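Local coordinates for organic hydroperoxide resistance protein (Deinococcus radiodurans, PDB 1USP), which probably detoxifies organic hydroperoxides, reducing them with a reactive cysteine pair as in other Ohr peroxidases of the OsmC/Ohr family, at residues T18-S21 with S22-L26; G43-P46 with E47-F50. All blocks are in the same frame, centred on the assembly; numbering follows the deposited sequence.

Interaction 1 (T18-S21 with S22-L26); sequences TTRS and SDDRL
Arg20, Ser21 and the residues that follow them form a beta hairpin connection: strand 18-21 ends in a type I turn from Ser21 to Asp24, and the chain doubles back toward antiparallel strand 27-29. Thr19, farther down the strand, bonds through its OG1 to the backbone of the other subunit. At Arg20 the two arms already lie close, with CA 3.3 Å from Leu26 O in a CA-H...O contact. The Arg20 side chain runs alongside that of Asp24, and guanidinium and carboxylate planes are only 11° apart, yet NH2 stays 4.0 Å from Asp24 OD2, a long salt bridge. Ser21 carries most of the contact, using backbone and side chain together. Ser21 N donates to Leu26 O at 3.0 Å, the last rung before the turn, while Ser21 O accepts from Asp24 N, the bond that closes the type I turn. With chi1 at 66°, OG sits between the backbone N and the carbonyl carbon and faces into the loop. There the hydroxyl is held twice: Ser21 OG accepts a nearly straight bond from Leu26 N (2.9 Å, 168° at the hydrogen) and donates to Asp23 OD1. Arg25 NH1 forms a salt bridge with Asp23 OD2 from above the carboxylate plane, while Arg25 NH2 reaches the backbone of the other subunit. Arg25 N closes an Asx turn on Asp23 OD1, so this oxygen takes two donors: Ser21 OG, 2.7 Å away and nearly in line with the C-O bond, and Arg25 N, 3.0 Å away and above the carboxylate plane.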
loop_
_atom_site.group_PDB
_atom_site.type_symbol
_atom_site.label_atom_id
_atom_site.label_comp_id
_atom_site.label_asym_id
_atom_site.label_seq_id
_atom_site.Cartn_x
_atom_site.Cartn_y
_atom_site.Cartn_z
ATOM N N THR A 18 -13.450 -6.458 4.313
ATOM C CA THR A 18 -12.929 -5.286 4.995
ATOM C C THR A 18 -11.432 -5.444 5.155
ATOM O O THR A 18 -10.916 -6.553 5.117
ATOM C CB THR A 18 -13.532 -5.115 6.402
ATOM O OG1 THR A 18 -13.385 -6.334 7.134
ATOM C CG2 THR A 18 -15.031 -4.877 6.375
ATOM N N THR A 19 -10.740 -4.334 5.359
ATOM C CA THR A 19 -9.380 -4.391 5.847
ATOM C C THR A 19 -9.245 -3.364 6.981
ATOM O O THR A 19 -9.684 -2.228 6.860
ATOM C CB THR A 19 -8.380 -4.212 4.689
ATOM O OG1 THR A 19 -7.033 -4.398 5.152
ATOM C CG2 THR A 19 -8.417 -2.794 4.116
ATOM N N ARG A 20 -8.681 -3.800 8.092
ATOM C CA ARG A 20 -8.802 -3.080 9.345
ATOM C C ARG A 20 -7.508 -3.157 10.119
ATOM O O ARG A 20 -6.979 -4.234 10.318
ATOM C CB ARG A 20 -9.956 -3.681 10.175
ATOM C CG ARG A 20 -11.336 -3.510 9.533
ATOM C CD ARG A 20 -12.499 -4.053 10.387
ATOM N NE ARG A 20 -12.613 -3.370 11.681
ATOM C CZ ARG A 20 -13.380 -3.783 12.698
ATOM N NH1 ARG A 20 -14.112 -4.889 12.594
ATOM N NH2 ARG A 20 -13.412 -3.081 13.833
ATOM N N SER A 21 -6.992 -2.017 10.561
ATOM C CA SER A 21 -5.776 -2.008 11.371
ATOM C C SER A 21 -6.078 -2.410 12.814
ATOM O O SER A 21 -7.187 -2.210 13.312
ATOM C CB SER A 21 -5.103 -0.639 11.331
ATOM O OG SER A 21 -5.912 0.324 11.956
ATOM N N SER A 22 -5.078 -2.969 13.475
ATOM C CA SER A 22 -5.201 -3.442 14.861
ATOM C C SER A 22 -5.568 -2.348 15.875
ATOM O O SER A 22 -6.079 -2.651 16.956
ATOM C CB SER A 22 -3.894 -4.092 15.298
ATOM O OG SER A 22 -2.814 -3.193 15.137
ATOM N N ASP A 23 -5.331 -1.086 15.515
ATOM C CA ASP A 23 -5.549 0.051 16.422
ATOM C C ASP A 23 -6.765 0.898 16.052
ATOM O O ASP A 23 -6.932 2.003 16.573
ATOM C CB ASP A 23 -4.281 0.919 16.450
ATOM C CG ASP A 23 -3.945 1.516 15.087
ATOM O OD1 ASP A 23 -4.748 1.350 14.135
ATOM O OD2 ASP A 23 -2.890 2.154 14.878
ATOM N N ASP A 24 -7.584 0.391 15.126
ATOM C CA ASP A 24 -8.807 1.053 14.656
ATOM C C ASP A 24 -8.613 2.314 13.794
ATOM O O ASP A 24 -9.606 2.931 13.383
ATOM C CB ASP A 24 -9.749 1.387 15.830
ATOM C CG ASP A 24 -10.475 0.169 16.373
ATOM O OD1 ASP A 24 -10.895 0.225 17.560
ATOM O OD2 ASP A 24 -10.684 -0.874 15.697
ATOM N N ARG A 25 -7.372 2.690 13.482
ATOM C CA ARG A 25 -7.148 3.883 12.658
ATOM C C ARG A 25 -7.650 3.680 11.231
ATOM O O ARG A 25 -8.121 4.618 10.593
ATOM C CB ARG A 25 -5.679 4.287 12.656
ATOM C CG ARG A 25 -5.211 4.804 13.993
ATOM C CD ARG A 25 -3.772 5.224 14.016
ATOM N NE ARG A 25 -3.513 6.128 15.134
ATOM C CZ ARG A 25 -3.229 5.739 16.380
ATOM N NH1 ARG A 25 -3.173 4.454 16.704
ATOM N NH2 ARG A 25 -3.003 6.652 17.326
ATOM N N LEU A 26 -7.535 2.457 10.732
ATOM C CA LEU A 26 -8.097 2.094 9.432
ATOM C C LEU A 26 -9.236 1.107 9.615
ATOM O O LEU A 26 -9.059 0.081 10.237
ATOM C CB LEU A 26 -7.032 1.468 8.541
ATOM C CG LEU A 26 -5.970 2.398 7.981
ATOM C CD1 LEU A 26 -5.035 1.634 7.040
ATOM C CD2 LEU A 26 -6.587 3.590 7.288
#

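Interaction 2 (G43-P46 with E47-F50); sequences GTNP and EQLF
Helix 46-68 begins with a classic N-cap, in which a side chain supplies an acceptor to a first-turn NH that has no preceding helical carbonyl. Asn45 is the cap residue: its OD1 accepts from Gln48 N at 2.8 Å, with 161° at the hydrogen, and the donor is tilted 34° from the amide plane of Asn45. A chi1 of 59° sets CG between the backbone N and the carbonyl carbon, which folds the amide back over the start of the helix. The Asn45 side chain crosses that of Gln48 at about a right angle, OD1 lying 3.3 Å from Gln48 CB. The other end of the amide, ND2, bonds to an aromatic side chain of the other subunit, so both ends of this buried group are engaged. One residue earlier, Thr44 makes a second clasp. Thr44 OG1 donates to Gln48 OE1 at 2.7 Å, in the carbonyl plane and on a lone pair, while Gln48 NE2 turns to an acidic side chain of the other subunit. The remaining branch of Thr44, CG2, packs against Leu49 CD1 at 3.8 Å, the two side chains meeting nearly perpendicular. Polar and apolar branches of one threonine thus grip successive residues of the first turn. The regular i to i+4 helical bonding then sets in: Leu49 N donates to Asn45 O at 2.9 Å, and Phe50 N to Pro46 O. The side chain of Glu47 runs beside the Pro46 ring. Proline suits this first position, where no helical carbonyl waits for an NH, so its lack of one costs no bond. The whole is a side-chain N-cap with proline at the first helical position, a common way for an alpha-helix to begin.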
loop_
_atom_site.group_PDB
_atom_site.type_symbol
_atom_site.label_atom_id
_atom_site.label_comp_id
_atom_site.label_asym_id
_atom_site.label_seq_id
_atom_site.Cartn_x
_atom_site.Cartn_y
_atom_site.Cartn_z
ATOM N N GLY A 43 -16.343 0.678 -1.239
ATOM C CA GLY A 43 -15.111 0.188 -0.643
ATOM C C GLY A 43 -13.901 0.464 -1.522
ATOM O O GLY A 43 -14.038 0.679 -2.737
ATOM N N THR A 44 -12.728 0.490 -0.894
ATOM C CA THR A 44 -11.450 0.733 -1.559
ATOM C C THR A 44 -10.919 -0.584 -2.103
ATOM O O THR A 44 -11.636 -1.595 -2.141
ATOM C CB THR A 44 -10.460 1.460 -0.567
ATOM O OG1 THR A 44 -9.251 1.828 -1.232
ATOM C CG2 THR A 44 -9.997 0.545 0.547
ATOM N N ASN A 45 -9.684 -0.570 -2.595
ATOM C CA ASN A 45 -9.070 -1.750 -3.173
ATOM C C ASN A 45 -7.546 -1.664 -2.970
ATOM O O ASN A 45 -7.034 -0.599 -2.597
ATOM C CB ASN A 45 -9.457 -1.825 -4.655
ATOM C CG ASN A 45 -9.023 -0.597 -5.423
ATOM O OD1 ASN A 45 -7.835 -0.397 -5.641
ATOM N ND2 ASN A 45 -9.977 0.234 -5.832
ATOM N N PRO A 46 -6.816 -2.755 -3.192
ATOM C CA PRO A 46 -5.365 -2.764 -2.964
ATOM C C PRO A 46 -4.551 -1.741 -3.766
ATOM O O PRO A 46 -3.622 -1.158 -3.239
ATOM C CB PRO A 46 -4.961 -4.203 -3.354
ATOM C CG PRO A 46 -6.226 -5.006 -3.115
ATOM C CD PRO A 46 -7.296 -4.080 -3.644
ATOM N N GLU A 47 -4.908 -1.505 -5.017
ATOM C CA GLU A 47 -4.164 -0.546 -5.844
ATOM C C GLU A 47 -4.355 0.854 -5.311
ATOM O O GLU A 47 -3.431 1.657 -5.267
ATOM C CB GLU A 47 -4.636 -0.601 -7.293
ATOM C CG GLU A 47 -4.279 -1.885 -8.016
ATOM C CD GLU A 47 -5.051 -3.104 -7.536
ATOM O OE1 GLU A 47 -6.176 -2.967 -7.015
ATOM O OE2 GLU A 47 -4.511 -4.222 -7.675
ATOM N N GLN A 48 -5.579 1.141 -4.907
ATOM C CA GLN A 48 -5.897 2.414 -4.307
ATOM C C GLN A 48 -5.228 2.618 -2.959
ATOM O O GLN A 48 -4.758 3.714 -2.633
ATOM C CB GLN A 48 -7.407 2.541 -4.186
ATOM C CG GLN A 48 -7.865 3.934 -4.000
ATOM C CD GLN A 48 -9.374 4.052 -4.047
ATOM O OE1 GLN A 48 -10.067 3.610 -3.110
ATOM N NE2 GLN A 48 -9.892 4.648 -5.133
ATOM N N LEU A 49 -5.148 1.556 -2.169
ATOM C CA LEU A 49 -4.468 1.638 -0.875
ATOM C C LEU A 49 -2.968 1.871 -1.108
ATOM O O LEU A 49 -2.336 2.675 -0.422
ATOM C CB LEU A 49 -4.732 0.387 -0.031
ATOM C CG LEU A 49 -6.103 0.393 0.667
ATOM C CD1 LEU A 49 -6.551 -1.011 1.065
ATOM C CD2 LEU A 49 -6.055 1.301 1.889
ATOM N N PHE A 50 -2.421 1.228 -2.129
ATOM C CA PHE A 50 -1.004 1.407 -2.458
ATOM C C PHE A 50 -0.726 2.858 -2.871
ATOM O O PHE A 50 0.283 3.436 -2.470
ATOM C CB PHE A 50 -0.572 0.406 -3.551
ATOM C CG PHE A 50 0.924 0.244 -3.659
ATOM C CD1 PHE A 50 1.630 -0.445 -2.695
ATOM C CD2 PHE A 50 1.621 0.835 -4.698
ATOM C CE1 PHE A 50 3.022 -0.579 -2.799
ATOM C CE2 PHE A 50 2.999 0.711 -4.817
ATOM C CZ PHE A 50 3.706 0.020 -3.867
#

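From the N terminus, strand 5-12 pairs with strand 18-21, and interaction 1 then closes the short loop that brings the chain back as strand 27-29. The chain next passes through a longer connection to interaction 2, which starts helix 46-68. The two local contacts follow in series, neither nesting nor crossing, with centres 14 Å apart. They nevertheless touch: Thr19 CG2 packs against Leu49 CD1 at 4.0 Å, joining the antiparallel N-terminal sheet to the first turn of the helix. Backbone bonds from Thr44 to Asp29 and Ser31 add a second tie, and both contacts also meet the other subunit of the dimer.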